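Local atomic coordinates of aspartate-semialdehyde dehydrogenase (Thermus thermophilus, PDB entry 2YV3), a protein that probably catalyses the NADPH-dependent reductive dephosphorylation of L-aspartyl-4-phosphate to L-aspartate semialdehyde, an early step toward lysine, methionine and threonine. Residues T150-S155 / R236-A241; T204-K209 / A227-V232; A143-V148 / S243-R248; A94-P99 / I119-N124. All blocks are in the same frame, centred on the assembly; numbering follows the deposited sequence.

Contact 1: residues T150-S155 / R236-A241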
loop_
_atom_site.group_PDB
_atom_site.type_symbol
_atom_site.label_atom_id
_atom_site.label_comp_id
_atom_site.label_asym_id
_atom_site.label_seq_id
_atom_site.Cartn_x
_atom_site.Cartn_y
_atom_site.Cartn_z
ATOM N N THR A 150 0.446 3.814 4.293
ATOM C CA THR A 150 -0.153 2.757 5.077
ATOM C C THR A 150 -0.866 1.726 4.228
ATOM O O THR A 150 -1.472 2.052 3.219
ATOM C CB THR A 150 -1.136 3.410 6.091
ATOM O OG1 THR A 150 -0.534 3.462 7.388
ATOM C CG2 THR A 150 -2.442 2.684 6.133
ATOM N N TYR A 151 -0.757 0.476 4.656
ATOM C CA TYR A 151 -1.387 -0.685 4.027
ATOM C C TYR A 151 -2.176 -1.274 5.208
ATOM O O TYR A 151 -1.833 -2.328 5.734
ATOM C CB TYR A 151 -0.316 -1.695 3.555
ATOM C CG TYR A 151 0.615 -1.198 2.450
ATOM C CD1 TYR A 151 0.463 -1.626 1.134
ATOM C CD2 TYR A 151 1.597 -0.258 2.716
ATOM C CE1 TYR A 151 1.259 -1.117 0.119
ATOM C CE2 TYR A 151 2.396 0.252 1.714
ATOM C CZ TYR A 151 2.229 -0.167 0.422
ATOM O OH TYR A 151 3.001 0.364 -0.583
ATOM N N GLN A 152 -3.215 -0.570 5.637
ATOM C CA GLN A 152 -4.001 -1.002 6.786
ATOM C C GLN A 152 -4.980 -2.167 6.626
ATOM O O GLN A 152 -5.473 -2.439 5.537
ATOM C CB GLN A 152 -4.695 0.220 7.401
ATOM C CG GLN A 152 -3.759 0.986 8.330
ATOM C CD GLN A 152 -4.332 2.301 8.782
ATOM O OE1 GLN A 152 -5.477 2.362 9.226
ATOM N NE2 GLN A 152 -3.536 3.373 8.679
ATOM N N ALA A 153 -5.259 -2.837 7.742
ATOM C CA ALA A 153 -6.116 -4.016 7.754
ATOM C C ALA A 153 -7.576 -3.869 8.186
ATOM O O ALA A 153 -8.000 -2.839 8.697
ATOM C CB ALA A 153 -5.446 -5.096 8.596
ATOM N N ALA A 154 -8.333 -4.942 7.978
ATOM C CA ALA A 154 -9.746 -4.987 8.315
ATOM C C ALA A 154 -9.990 -4.927 9.823
ATOM O O ALA A 154 -10.931 -4.270 10.268
ATOM C CB ALA A 154 -10.370 -6.236 7.737
ATOM N N SER A 155 -9.155 -5.591 10.618
ATOM C CA SER A 155 -9.364 -5.562 12.068
ATOM C C SER A 155 -9.413 -4.141 12.639
ATOM O O SER A 155 -10.043 -3.901 13.669
ATOM C CB SER A 155 -8.293 -6.391 12.797
ATOM O OG SER A 155 -6.988 -6.030 12.399
ATOM N N ARG A 236 -5.643 -9.077 10.024
ATOM C CA ARG A 236 -5.203 -8.292 11.177
ATOM C C ARG A 236 -3.854 -7.570 11.216
ATOM O O ARG A 236 -3.526 -7.009 12.259
ATOM C CB ARG A 236 -5.321 -9.174 12.435
ATOM C CG ARG A 236 -5.008 -10.664 12.207
ATOM C CD ARG A 236 -5.272 -11.475 13.466
ATOM N NE ARG A 236 -4.440 -11.032 14.582
ATOM C CZ ARG A 236 -4.718 -11.247 15.864
ATOM N NH1 ARG A 236 -5.821 -11.902 16.216
ATOM N NH2 ARG A 236 -3.884 -10.814 16.793
ATOM N N ALA A 237 -3.095 -7.532 10.117
ATOM C CA ALA A 237 -1.775 -6.872 10.142
ATOM C C ALA A 237 -1.588 -5.541 9.386
ATOM O O ALA A 237 -1.882 -5.430 8.193
ATOM C CB ALA A 237 -0.711 -7.865 9.679
ATOM N N HIS A 238 -1.066 -4.531 10.068
ATOM C CA HIS A 238 -0.843 -3.237 9.418
ATOM C C HIS A 238 0.521 -3.099 8.744
ATOM O O HIS A 238 1.541 -3.357 9.355
ATOM C CB HIS A 238 -0.970 -2.090 10.421
ATOM C CG HIS A 238 -2.377 -1.658 10.693
ATOM N ND1 HIS A 238 -2.683 -0.664 11.600
ATOM C CD2 HIS A 238 -3.559 -2.086 10.194
ATOM C CE1 HIS A 238 -3.991 -0.501 11.649
ATOM N NE2 HIS A 238 -4.547 -1.352 10.806
ATOM N N ALA A 239 0.534 -2.669 7.485
ATOM C CA ALA A 239 1.788 -2.453 6.766
ATOM C C ALA A 239 1.993 -0.957 6.504
ATOM O O ALA A 239 1.035 -0.213 6.317
ATOM C CB ALA A 239 1.766 -3.201 5.458
ATOM N N GLU A 240 3.235 -0.500 6.509
ATOM C CA GLU A 240 3.473 0.912 6.233
ATOM C C GLU A 240 4.865 1.239 5.691
ATOM O O GLU A 240 5.844 1.229 6.429
ATOM C CB GLU A 240 3.164 1.770 7.478
ATOM C CG GLU A 240 3.435 1.093 8.820
ATOM C CD GLU A 240 3.295 2.045 10.007
ATOM O OE1 GLU A 240 4.075 3.026 10.093
ATOM O OE2 GLU A 240 2.408 1.806 10.851
ATOM N N ALA A 241 4.941 1.518 4.393
ATOM C CA ALA A 241 6.210 1.862 3.771
ATOM C C ALA A 241 6.624 3.208 4.334
ATOM O O ALA A 241 5.959 4.219 4.104
ATOM C CB ALA A 241 6.055 1.946 2.254
#
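Two similar first torsions bring Q152 and H238 together: chi1 is -82° in both, and in H238 it sets CG beside the backbone N, turning the imidazole to the Q152 chain. There Q152 CG sits over the centre of the ring in a CH-pi contact, 3.5 Å from the centroid, while the ring edge faces the backbone N of A153. The strands run antiparallel. Y151 and A239 form a hydrogen-bonded pair, in which A239 N reaches Y151 O at 3.0 Å, and T150 and E240 the non-hydrogen-bonded pair beside it. The Y151 ring turns an edge to the partner strand, A239 O lying in its plane beside CD2 and CE2 4.1 Å from A241 CB. Its hydroxyl leaves the pair for T150 O of the second subunit, where the two Y151 rings stack. At the far end S155 OG lies beside R236 CB and is hydrogen-bonded to Q311. The case illustrates how a strand pair can serve two ends, a dimer interface at Y151 and a predicted active site at Q152 and H238. H238 touches C125 at the start of helix 125-141, strand 302-310 packs through F306 on A239 and A241, and helix 159-173 touches S155.

Contact 2: residues T204-K209 / A227-V232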
loop_
_atom_site.group_PDB
_atom_site.type_symbol
_atom_site.label_atom_id
_atom_site.label_comp_id
_atom_site.label_asym_id
_atom_site.label_seq_id
_atom_site.Cartn_x
_atom_site.Cartn_y
_atom_site.Cartn_z
ATOM N N THR A 204 -7.070 12.569 6.536
ATOM C CA THR A 204 -8.141 11.939 7.299
ATOM C C THR A 204 -7.698 11.919 8.756
ATOM O O THR A 204 -6.507 12.066 9.046
ATOM C CB THR A 204 -8.406 10.485 6.818
ATOM O OG1 THR A 204 -7.336 9.623 7.238
ATOM C CG2 THR A 204 -8.532 10.449 5.292
ATOM N N ARG A 205 -8.646 11.752 9.670
ATOM C CA ARG A 205 -8.313 11.724 11.090
ATOM C C ARG A 205 -7.243 10.675 11.331
ATOM O O ARG A 205 -6.367 10.870 12.152
ATOM C CB ARG A 205 -9.559 11.424 11.941
ATOM C CG ARG A 205 -9.266 11.024 13.391
ATOM C CD ARG A 205 -9.973 11.917 14.423
ATOM N NE ARG A 205 -9.797 11.400 15.785
ATOM C CZ ARG A 205 -10.180 12.026 16.898
ATOM N NH1 ARG A 205 -10.773 13.211 16.833
ATOM N NH2 ARG A 205 -9.957 11.471 18.081
ATOM N N GLU A 206 -7.311 9.566 10.607
ATOM C CA GLU A 206 -6.316 8.509 10.761
ATOM C C GLU A 206 -4.935 9.053 10.397
ATOM O O GLU A 206 -4.017 9.031 11.205
ATOM C CB GLU A 206 -6.656 7.327 9.856
ATOM C CG GLU A 206 -5.879 6.076 10.162
ATOM C CD GLU A 206 -6.397 5.324 11.377
ATOM O OE1 GLU A 206 -7.267 5.844 12.132
ATOM O OE2 GLU A 206 -5.915 4.190 11.581
ATOM N N GLU A 207 -4.797 9.544 9.172
ATOM C CA GLU A 207 -3.541 10.115 8.709
ATOM C C GLU A 207 -3.003 11.111 9.728
ATOM O O GLU A 207 -1.852 11.002 10.160
ATOM C CB GLU A 207 -3.748 10.826 7.363
ATOM C CG GLU A 207 -4.085 9.876 6.242
ATOM C CD GLU A 207 -4.499 10.562 4.958
ATOM O OE1 GLU A 207 -5.543 11.240 4.946
ATOM O OE2 GLU A 207 -3.779 10.420 3.953
ATOM N N MET A 208 -3.855 12.066 10.113
ATOM C CA MET A 208 -3.497 13.122 11.057
ATOM C C MET A 208 -2.956 12.682 12.409
ATOM O O MET A 208 -2.229 13.428 13.077
ATOM C CB MET A 208 -4.682 14.062 11.252
ATOM C CG MET A 208 -4.780 15.079 10.135
ATOM S SD MET A 208 -3.099 15.575 9.671
ATOM C CE MET A 208 -2.613 16.581 11.056
ATOM N N LYS A 209 -3.298 11.458 12.792
ATOM C CA LYS A 209 -2.860 10.880 14.047
ATOM C C LYS A 209 -1.385 10.514 13.962
ATOM O O LYS A 209 -0.639 10.738 14.918
ATOM C CB LYS A 209 -3.723 9.658 14.357
ATOM C CG LYS A 209 -5.162 10.061 14.625
ATOM C CD LYS A 209 -6.169 8.945 14.366
ATOM C CE LYS A 209 -6.112 7.836 15.411
ATOM N NZ LYS A 209 -7.208 6.841 15.213
ATOM N N ALA A 227 1.421 11.403 5.691
ATOM C CA ALA A 227 1.008 9.995 5.674
ATOM C C ALA A 227 -0.290 9.777 4.908
ATOM O O ALA A 227 -1.200 10.604 4.978
ATOM C CB ALA A 227 0.849 9.483 7.102
ATOM N N THR A 228 -0.363 8.667 4.174
ATOM C CA THR A 228 -1.560 8.316 3.412
ATOM C C THR A 228 -2.073 7.002 3.961
ATOM O O THR A 228 -1.470 5.965 3.713
ATOM C CB THR A 228 -1.281 8.074 1.903
ATOM O OG1 THR A 228 -0.680 9.230 1.320
ATOM C CG2 THR A 228 -2.611 7.756 1.158
ATOM N N ALA A 229 -3.182 7.035 4.687
ATOM C CA ALA A 229 -3.742 5.821 5.249
ATOM C C ALA A 229 -4.546 5.075 4.197
ATOM O O ALA A 229 -5.511 5.610 3.652
ATOM C CB ALA A 229 -4.636 6.156 6.460
ATOM N N VAL A 230 -4.152 3.845 3.888
ATOM C CA VAL A 230 -4.912 3.085 2.908
ATOM C C VAL A 230 -5.332 1.744 3.473
ATOM O O VAL A 230 -4.544 1.061 4.121
ATOM C CB VAL A 230 -4.140 2.896 1.609
ATOM C CG1 VAL A 230 -5.053 2.226 0.562
ATOM C CG2 VAL A 230 -3.641 4.252 1.114
ATOM N N ARG A 231 -6.599 1.408 3.250
ATOM C CA ARG A 231 -7.214 0.176 3.731
ATOM C C ARG A 231 -6.947 -0.884 2.663
ATOM O O ARG A 231 -6.986 -0.563 1.482
ATOM C CB ARG A 231 -8.729 0.419 3.901
ATOM C CG ARG A 231 -9.571 -0.755 4.407
ATOM C CD ARG A 231 -9.337 -1.074 5.888
ATOM N NE ARG A 231 -10.088 -0.249 6.829
ATOM C CZ ARG A 231 -9.604 0.123 8.016
ATOM N NH1 ARG A 231 -8.381 -0.253 8.369
ATOM N NH2 ARG A 231 -10.327 0.847 8.867
ATOM N N VAL A 232 -6.669 -2.127 3.050
ATOM C CA VAL A 232 -6.412 -3.172 2.055
ATOM C C VAL A 232 -6.943 -4.520 2.504
ATOM O O VAL A 232 -7.239 -4.722 3.674
ATOM C CB VAL A 232 -4.914 -3.328 1.744
ATOM C CG1 VAL A 232 -4.319 -1.972 1.367
ATOM C CG2 VAL A 232 -4.186 -3.953 2.946
#
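E207 presses the shaft of its side chain against the backbone of A227 to A229, and at its helix end it completes a capping box with T204. The box is reciprocal: E207 N donates to T204 OG1 at 3.2 Å and nearly straight (176°), capping the first turn of helix 205-219, while T204 N donates back to E207 OE1, met on the anti side of the carboxylate. OE1 also reaches R292 of the second subunit in a salt bridge, drawing the cap into the dimer interface; this bridge and the T204 N bond probably limit the rotation of the carboxylate. A chi1 of -67°, CG anti to the carbonyl carbon, brings E207 CG to 3.8 Å from A229 CB. E206 CG closes on the same methyl at 3.9 Å, so the A229 methyl is held between the two glutamate chains on the tight side. Were E207 an alanine, T204 N and that arginine would probably lose this partner, and a gap would open beside A229. Toward R231, predicted to bind substrate, the packing is loose, for E206 OE2 and R231 NH1 stand 6.0 Å apart. E206 instead makes a salt bridge within the helix: K209 NZ meets OE1 at 3.2 Å, from above the carboxylate plane.

Contact 3: residues A143-V148 / S243-R248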
loop_
_atom_site.group_PDB
_atom_site.type_symbol
_atom_site.label_atom_id
_atom_site.label_comp_id
_atom_site.label_asym_id
_atom_site.label_seq_id
_atom_site.Cartn_x
_atom_site.Cartn_y
_atom_site.Cartn_z
ATOM N N ALA A 143 15.317 12.531 13.355
ATOM C CA ALA A 143 14.588 12.680 12.119
ATOM C C ALA A 143 14.142 14.137 12.005
ATOM O O ALA A 143 14.378 14.947 12.900
ATOM C CB ALA A 143 13.374 11.740 12.117
ATOM N N LYS A 144 13.508 14.464 10.888
ATOM C CA LYS A 144 13.019 15.798 10.650
ATOM C C LYS A 144 11.932 15.729 9.597
ATOM O O LYS A 144 11.252 16.718 9.342
ATOM C CB LYS A 144 14.142 16.707 10.154
ATOM C CG LYS A 144 15.415 16.011 9.677
ATOM C CD LYS A 144 16.251 16.934 8.786
ATOM C CE LYS A 144 16.599 18.257 9.460
ATOM N NZ LYS A 144 17.001 19.290 8.458
ATOM N N ARG A 145 11.749 14.550 9.004
ATOM C CA ARG A 145 10.758 14.400 7.942
ATOM C C ARG A 145 10.362 12.946 7.640
ATOM O O ARG A 145 11.175 12.184 7.129
ATOM C CB ARG A 145 11.316 15.060 6.672
ATOM C CG ARG A 145 10.302 15.828 5.852
ATOM C CD ARG A 145 10.899 17.114 5.306
ATOM N NE ARG A 145 11.898 16.886 4.267
ATOM C CZ ARG A 145 12.620 17.856 3.702
ATOM N NH1 ARG A 145 12.460 19.123 4.079
ATOM N NH2 ARG A 145 13.501 17.564 2.750
ATOM N N VAL A 146 9.120 12.565 7.951
ATOM C CA VAL A 146 8.636 11.202 7.670
ATOM C C VAL A 146 7.450 11.186 6.700
ATOM O O VAL A 146 6.501 11.948 6.839
ATOM C CB VAL A 146 8.201 10.447 8.942
ATOM C CG1 VAL A 146 7.944 8.973 8.602
ATOM C CG2 VAL A 146 9.283 10.566 10.033
ATOM N N ILE A 147 7.517 10.291 5.722
ATOM C CA ILE A 147 6.480 10.159 4.709
ATOM C C ILE A 147 5.974 8.724 4.637
ATOM O O ILE A 147 6.538 7.906 3.912
ATOM C CB ILE A 147 7.047 10.559 3.338
ATOM C CG1 ILE A 147 7.689 11.940 3.459
ATOM C CG2 ILE A 147 5.947 10.551 2.282
ATOM C CD1 ILE A 147 8.400 12.406 2.222
ATOM N N VAL A 148 4.909 8.409 5.362
ATOM C CA VAL A 148 4.419 7.040 5.340
ATOM C C VAL A 148 3.192 6.763 4.476
ATOM O O VAL A 148 2.322 7.606 4.306
ATOM C CB VAL A 148 4.161 6.505 6.791
ATOM C CG1 VAL A 148 4.391 7.624 7.823
ATOM C CG2 VAL A 148 2.748 5.939 6.916
ATOM N N SER A 243 9.579 6.374 5.207
ATOM C CA SER A 243 10.692 7.116 4.629
ATOM C C SER A 243 11.016 8.225 5.603
ATOM O O SER A 243 10.126 8.731 6.279
ATOM C CB SER A 243 10.301 7.697 3.283
ATOM O OG SER A 243 9.816 6.671 2.439
ATOM N N VAL A 244 12.286 8.601 5.687
ATOM C CA VAL A 244 12.687 9.636 6.622
ATOM C C VAL A 244 13.914 10.410 6.166
ATOM O O VAL A 244 14.748 9.908 5.417
ATOM C CB VAL A 244 13.046 9.037 8.020
ATOM C CG1 VAL A 244 13.035 10.116 9.047
ATOM C CG2 VAL A 244 12.104 7.927 8.399
ATOM N N GLU A 245 14.016 11.644 6.637
ATOM C CA GLU A 245 15.168 12.474 6.343
ATOM C C GLU A 245 15.777 12.673 7.734
ATOM O O GLU A 245 15.063 13.010 8.685
ATOM C CB GLU A 245 14.739 13.808 5.717
ATOM C CG GLU A 245 15.908 14.682 5.260
ATOM C CD GLU A 245 15.455 15.952 4.556
ATOM O OE1 GLU A 245 14.612 16.691 5.126
ATOM O OE2 GLU A 245 15.955 16.216 3.438
ATOM N N PHE A 246 17.081 12.440 7.859
ATOM C CA PHE A 246 17.744 12.558 9.152
ATOM C C PHE A 246 18.680 13.735 9.355
ATOM O O PHE A 246 19.034 14.453 8.416
ATOM C CB PHE A 246 18.502 11.268 9.443
ATOM C CG PHE A 246 17.620 10.075 9.580
ATOM C CD1 PHE A 246 16.972 9.811 10.785
ATOM C CD2 PHE A 246 17.418 9.219 8.501
ATOM C CE1 PHE A 246 16.129 8.709 10.917
ATOM C CE2 PHE A 246 16.577 8.113 8.627
ATOM C CZ PHE A 246 15.930 7.857 9.838
ATOM N N ALA A 247 19.071 13.928 10.608
ATOM C CA ALA A 247 19.991 15.001 10.953
ATOM C C ALA A 247 21.376 14.436 10.730
ATOM O O ALA A 247 22.188 14.996 9.988
ATOM C CB ALA A 247 19.827 15.390 12.415
ATOM N N ARG A 248 21.615 13.299 11.383
ATOM C CA ARG A 248 22.885 12.601 11.303
ATOM C C ARG A 248 22.896 11.673 10.108
ATOM O O ARG A 248 21.849 11.174 9.685
ATOM C CB ARG A 248 23.126 11.796 12.573
ATOM C CG ARG A 248 22.965 12.590 13.846
ATOM C CD ARG A 248 22.028 11.834 14.764
ATOM N NE ARG A 248 21.823 12.478 16.046
ATOM C CZ ARG A 248 21.411 13.730 16.185
ATOM N NH1 ARG A 248 21.163 14.472 15.113
ATOM N NH2 ARG A 248 21.256 14.243 17.398
#
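S243 O takes a hydrogen bond from I147 N at 3.1 Å and, next to it, a weaker CA-H...O contact from V146 CA (3.2 Å). This is antiparallel beta pairing between strands 143-151 and 237-246, neighbours in the mixed sheet of the dimerisation domain. Further along, R145 O repeats the pattern with E245 N at 2.9 Å and V244 CA. V146 and V244 form a non-hydrogen-bonded pair whose side chains lie side by side, V146 CG2 3.9 Å from V244 CG1, on the face where both touch L134 of helix 125-141. On the other face R145 and E245 run alongside each other as a salt bridge, guanidinium and carboxylate turned 39° apart; its exact length is doubtful in the model. R145 of the second subunit stands close by, and E245, in a long, weak ion pair with it, may ease the meeting of like charges. With a leucine in place of R145, the E245 carboxylate would probably lose its mate across the strands and be set free to turn. V244, CG1 anti to the backbone N (chi1 -162°), puts that methyl 3.5 Å from A143 CB, and the same methyl sits 3.7 Å above the plane of the F246 ring, offset toward its rim.

Contact 4: residues A94-P99 / I119-N124; sequences AWRYEP and IIANPN
R96 lays the root of its side chain over the methyl of A121, whose CB is 3.7 Å from R96 CA and 3.9 Å from R96 CG. Its first torsion (chi1 -81°) sets CG beside the backbone N, and from there the chain is extended to NE, which carries the guanidinium along the end of strand 119-121. NE then donates to the carbonyl O of N122 at 3.2 Å, with an N-H...O angle of 149°. The donor lies in the carbonyl plane, though the oxygen is tilted 22° from the plane of the guanidinium. One face of that group is turned to the backbone of N124, NH2 passing 3.5 Å from N124 CA. The N122 bond, the N124 backbone over one face and the salt bridge of NH1 to E213 of helix 205-219 together probably limit its rotation. Within the type I turn from W95 to E98, the Y97 ring receives R96 CB 3.6 Å above its centre. Away from the charge the contact is apolar and thinner: W95 CD1 reaches I119 CG2 at 4.4 Å, while NE1 bonds to S74 O. The example shows how a second shell can place a binding residue. R96 is predicted to bind phosphate, and N124 is the N-cap of helix 125-141, which begins with C125, the predicted acyl-thioester nucleophile. The pairing is consistent with a substrate-phosphate site at the edge of the Rossmann-type nucleotide-binding domain.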
loop_
_atom_site.group_PDB
_atom_site.type_symbol
_atom_site.label_atom_id
_atom_site.label_comp_id
_atom_site.label_asym_id
_atom_site.label_seq_id
_atom_site.Cartn_x
_atom_site.Cartn_y
_atom_site.Cartn_z
ATOM N N ALA A 94 -10.077 9.567 23.156
ATOM C CA ALA A 94 -10.998 10.394 23.898
ATOM C C ALA A 94 -10.168 11.298 24.776
ATOM O O ALA A 94 -10.485 12.475 24.937
ATOM C CB ALA A 94 -11.904 9.529 24.745
ATOM N N TRP A 95 -9.085 10.742 25.319
ATOM C CA TRP A 95 -8.188 11.491 26.190
ATOM C C TRP A 95 -6.764 11.675 25.629
ATOM O O TRP A 95 -5.931 12.324 26.259
ATOM C CB TRP A 95 -8.112 10.799 27.551
ATOM C CG TRP A 95 -9.445 10.501 28.118
ATOM C CD1 TRP A 95 -10.083 9.294 28.125
ATOM C CD2 TRP A 95 -10.338 11.431 28.726
ATOM N NE1 TRP A 95 -11.317 9.419 28.697
ATOM C CE2 TRP A 95 -11.503 10.722 29.077
ATOM C CE3 TRP A 95 -10.269 12.803 29.009
ATOM C CZ2 TRP A 95 -12.597 11.330 29.698
ATOM C CZ3 TRP A 95 -11.360 13.412 29.629
ATOM C CH2 TRP A 95 -12.509 12.669 29.965
ATOM N N ARG A 96 -6.503 11.107 24.449
ATOM C CA ARG A 96 -5.194 11.183 23.794
ATOM C C ARG A 96 -4.630 12.580 23.624
ATOM O O ARG A 96 -3.501 12.852 24.005
ATOM C CB ARG A 96 -5.250 10.565 22.404
ATOM C CG ARG A 96 -5.162 9.064 22.323
ATOM C CD ARG A 96 -5.298 8.676 20.863
ATOM N NE ARG A 96 -5.595 7.262 20.679
ATOM C CZ ARG A 96 -6.021 6.751 19.534
ATOM N NH1 ARG A 96 -6.189 7.544 18.487
ATOM N NH2 ARG A 96 -6.303 5.460 19.438
ATOM N N TYR A 97 -5.417 13.461 23.025
ATOM C CA TYR A 97 -4.969 14.819 22.775
ATOM C C TYR A 97 -5.310 15.741 23.908
ATOM O O TYR A 97 -5.692 16.873 23.688
ATOM C CB TYR A 97 -5.586 15.319 21.470
ATOM C CG TYR A 97 -5.712 14.190 20.477
ATOM C CD1 TYR A 97 -4.578 13.516 20.017
ATOM C CD2 TYR A 97 -6.964 13.691 20.118
ATOM C CE1 TYR A 97 -4.687 12.375 19.245
ATOM C CE2 TYR A 97 -7.077 12.543 19.341
ATOM C CZ TYR A 97 -5.930 11.894 18.912
ATOM O OH TYR A 97 -6.033 10.770 18.139
ATOM N N GLU A 98 -5.166 15.262 25.135
ATOM C CA GLU A 98 -5.472 16.102 26.284
ATOM C C GLU A 98 -4.217 16.301 27.148
ATOM O O GLU A 98 -3.604 15.338 27.592
ATOM C CB GLU A 98 -6.613 15.475 27.088
ATOM C CG GLU A 98 -7.609 14.640 26.251
ATOM C CD GLU A 98 -8.224 15.366 25.029
ATOM O OE1 GLU A 98 -8.744 16.497 25.183
ATOM O OE2 GLU A 98 -8.202 14.788 23.911
ATOM N N PRO A 99 -3.819 17.569 27.371
ATOM C CA PRO A 99 -2.671 18.077 28.142
ATOM C C PRO A 99 -2.364 17.453 29.523
ATOM O O PRO A 99 -1.278 17.642 30.077
ATOM C CB PRO A 99 -2.981 19.565 28.258
ATOM C CG PRO A 99 -3.660 19.851 26.963
ATOM C CD PRO A 99 -4.598 18.689 26.809
ATOM N N ILE A 119 -5.528 8.696 34.360
ATOM C CA ILE A 119 -5.717 8.006 33.090
ATOM C C ILE A 119 -4.423 8.032 32.278
ATOM O O ILE A 119 -3.544 8.848 32.503
ATOM C CB ILE A 119 -6.813 8.689 32.227
ATOM C CG1 ILE A 119 -7.991 9.141 33.101
ATOM C CG2 ILE A 119 -7.276 7.734 31.120
ATOM C CD1 ILE A 119 -8.806 8.021 33.704
ATOM N N ILE A 120 -4.322 7.133 31.319
ATOM C CA ILE A 120 -3.157 7.059 30.454
ATOM C C ILE A 120 -3.728 6.716 29.103
ATOM O O ILE A 120 -4.519 5.785 28.998
ATOM C CB ILE A 120 -2.178 5.935 30.877
ATOM C CG1 ILE A 120 -1.363 6.387 32.093
ATOM C CG2 ILE A 120 -1.278 5.557 29.704
ATOM C CD1 ILE A 120 -0.191 5.467 32.454
ATOM N N ALA A 121 -3.339 7.470 28.079
ATOM C CA ALA A 121 -3.842 7.237 26.732
ATOM C C ALA A 121 -3.021 6.239 25.949
ATOM O O ALA A 121 -1.809 6.370 25.836
ATOM C CB ALA A 121 -3.902 8.528 25.974
ATOM N N ASN A 122 -3.706 5.231 25.423
ATOM C CA ASN A 122 -3.098 4.190 24.599
ATOM C C ASN A 122 -3.083 4.788 23.180
ATOM O O ASN A 122 -4.100 5.304 22.692
ATOM C CB ASN A 122 -3.974 2.934 24.658
ATOM C CG ASN A 122 -3.311 1.720 24.065
ATOM O OD1 ASN A 122 -2.210 1.360 24.450
ATOM N ND2 ASN A 122 -3.993 1.066 23.133
ATOM N N PRO A 123 -1.922 4.748 22.515
ATOM C CA PRO A 123 -1.710 5.275 21.160
ATOM C C PRO A 123 -2.487 4.581 20.062
ATOM O O PRO A 123 -3.003 3.493 20.263
ATOM C CB PRO A 123 -0.198 5.138 20.975
ATOM C CG PRO A 123 0.133 3.936 21.788
ATOM C CD PRO A 123 -0.678 4.169 23.052
ATOM N N ASN A 124 -2.559 5.217 18.891
ATOM C CA ASN A 124 -3.283 4.642 17.768
ATOM C C ASN A 124 -2.584 3.388 17.318
ATOM O O ASN A 124 -1.488 3.103 17.765
ATOM C CB ASN A 124 -3.357 5.601 16.590
ATOM C CG ASN A 124 -4.269 5.084 15.486
ATOM O OD1 ASN A 124 -3.887 5.024 14.313
ATOM N ND2 ASN A 124 -5.494 4.712 15.863
#

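Overall arrangement
Followed from the N terminus, the chain first closes contact 4, where the loop after strand 87-90 returns to strand 119-121, at the edge of the nucleotide-binding sheet. Helix 125-141 then leads into strand 143-151, which opens contact 3 and next contact 1. Inside these, residues 204-209 and 227-232 close contact 2. Strand 237-246 finally shuts contact 1 and then contact 3, so the three are nested, none crosses another, and contact 4 stands in series before them. Contacts 1 and 3 share one strand pair; contact 2 ties a helix to the neighbouring strand of that sheet. K209 of contact 2 lies against R96 and N124 of contact 4, bridging the two domains.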